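Local coordinates for protein aldehyde dehydrogenase (Anabaena variabilis, PDB 4H7N) that probably oxidises aldehydes to carboxylic acids with NAD+ as the electron acceptor, at residues Trp136-Pro139 against Leu140-Ser143. Numbering follows the deposited sequence.
Sequences WNFP and LTLS
Phe138 and Leu142 meet where the loop after strand 118-134, which carries the WNFP sequence characteristic of aldehyde dehydrogenases, winds into the first turn of helix 139-144. Their side chains cross at a slant: Leu142 CG packs against Phe138 CB at 4.0 Å, and Leu142 CD1 comes to the ring's edge, near its plane. The Leu142 side chain, extended at its second torsion, carries CD1 on to Asn137, 3.9 Å from OD1. The amide of Asn137 is anchored beyond this turn, ND2 hydrogen-bonded to the backbone O of Gln264. Thr141 runs alongside Phe138, pointing the same way, with Thr141 OG1 3.3 Å from Phe138 CB. The backbone bond from Leu142 N to Phe138 O (3.0 Å) holds these two residues one helical turn apart. Ser143 N bonds to Pro139 O at a more bent N-H...O angle of 140°, standing above that carbonyl plane. At the helix start Glu87 OE2 accepts a bond from Thr141 N. The side chain of Glu232, the predicted active-site residue, lies about 7 Å from that of Leu142. With Ser143 OG turned between its backbone N and carbonyl carbon (chi1 68°), the hydroxyl faces back along the helix; an alanine here would probably cost the Leu140 carbonyl its side-chain donor. The bond concerned runs from Ser143 OG to Leu140 O at 2.8 Å, its donor tilted 23° from the carbonyl plane.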
loop_
_atom_site.group_PDB
_atom_site.type_symbol
_atom_site.label_atom_id
_atom_site.label_comp_id
_atom_site.label_asym_id
_atom_site.label_seq_id
_atom_site.Cartn_x
_atom_site.Cartn_y
_atom_site.Cartn_z
ATOM N N TRP A 136 -14.465 13.948 -13.231
ATOM C CA TRP A 136 -14.906 15.166 -13.924
ATOM C C TRP A 136 -15.211 16.376 -13.022
ATOM O O TRP A 136 -15.416 17.466 -13.543
ATOM C CB TRP A 136 -16.144 14.858 -14.790
ATOM C CG TRP A 136 -17.199 14.106 -14.096
ATOM C CD1 TRP A 136 -17.431 12.773 -14.159
ATOM C CD2 TRP A 136 -18.161 14.645 -13.191
ATOM N NE1 TRP A 136 -18.477 12.446 -13.355
ATOM C CE2 TRP A 136 -18.939 13.585 -12.737
ATOM C CE3 TRP A 136 -18.430 15.940 -12.715
ATOM C CZ2 TRP A 136 -19.995 13.759 -11.843
ATOM C CZ3 TRP A 136 -19.486 16.114 -11.821
ATOM C CH2 TRP A 136 -20.264 15.031 -11.402
ATOM N N ASN A 137 -15.249 16.227 -11.695
ATOM C CA ASN A 137 -15.760 17.295 -10.832
ATOM C C ASN A 137 -14.794 18.460 -10.496
ATOM O O ASN A 137 -15.220 19.633 -10.418
ATOM C CB ASN A 137 -16.379 16.728 -9.585
ATOM C CG ASN A 137 -15.372 15.993 -8.753
ATOM O OD1 ASN A 137 -14.738 15.055 -9.230
ATOM N ND2 ASN A 137 -15.172 16.438 -7.542
ATOM N N PHE A 138 -13.510 18.139 -10.409
ATOM C CA PHE A 138 -12.433 19.111 -10.368
ATOM C C PHE A 138 -11.415 18.571 -11.353
ATOM O O PHE A 138 -10.435 17.920 -10.997
ATOM C CB PHE A 138 -11.808 19.249 -8.973
ATOM C CG PHE A 138 -12.728 19.816 -7.911
ATOM C CD1 PHE A 138 -12.933 21.172 -7.801
ATOM C CD2 PHE A 138 -13.280 18.980 -6.922
ATOM C CE1 PHE A 138 -13.734 21.692 -6.806
ATOM C CE2 PHE A 138 -14.071 19.511 -5.913
ATOM C CZ PHE A 138 -14.301 20.872 -5.869
ATOM N N PRO A 139 -11.683 18.767 -12.610
ATOM C CA PRO A 139 -10.935 18.032 -13.611
ATOM C C PRO A 139 -9.437 18.324 -13.572
ATOM O O PRO A 139 -8.644 17.394 -13.709
ATOM C CB PRO A 139 -11.521 18.492 -14.936
ATOM C CG PRO A 139 -12.560 19.452 -14.624
ATOM C CD PRO A 139 -12.644 19.719 -13.165
ATOM N N LEU A 140 -9.060 19.589 -13.369
ATOM C CA LEU A 140 -7.663 19.949 -13.369
ATOM C C LEU A 140 -6.995 19.453 -12.119
ATOM O O LEU A 140 -6.029 18.665 -12.187
ATOM C CB LEU A 140 -7.466 21.460 -13.533
ATOM C CG LEU A 140 -6.033 21.918 -13.395
ATOM C CD1 LEU A 140 -5.193 21.399 -14.548
ATOM C CD2 LEU A 140 -5.939 23.446 -13.291
ATOM N N THR A 141 -7.509 19.819 -10.961
ATOM C CA THR A 141 -6.752 19.501 -9.743
ATOM C C THR A 141 -6.690 17.999 -9.516
ATOM O O THR A 141 -5.642 17.491 -9.083
ATOM C CB THR A 141 -7.263 20.212 -8.493
ATOM O OG1 THR A 141 -8.659 20.088 -8.458
ATOM C CG2 THR A 141 -6.965 21.743 -8.534
ATOM N N LEU A 142 -7.774 17.289 -9.784
ATOM C CA LEU A 142 -7.748 15.852 -9.546
ATOM C C LEU A 142 -6.991 15.038 -10.623
ATOM O O LEU A 142 -6.619 13.916 -10.363
ATOM C CB LEU A 142 -9.174 15.326 -9.266
ATOM C CG LEU A 142 -9.780 15.937 -7.982
ATOM C CD1 LEU A 142 -11.199 15.496 -7.672
ATOM C CD2 LEU A 142 -8.948 15.656 -6.730
ATOM N N SER A 143 -6.772 15.590 -11.827
ATOM C CA SER A 143 -5.910 14.958 -12.788
ATOM C C SER A 143 -4.438 15.098 -12.373
ATOM O O SER A 143 -3.607 14.275 -12.780
ATOM C CB SER A 143 -6.109 15.508 -14.205
ATOM O OG SER A 143 -5.667 16.852 -14.327
#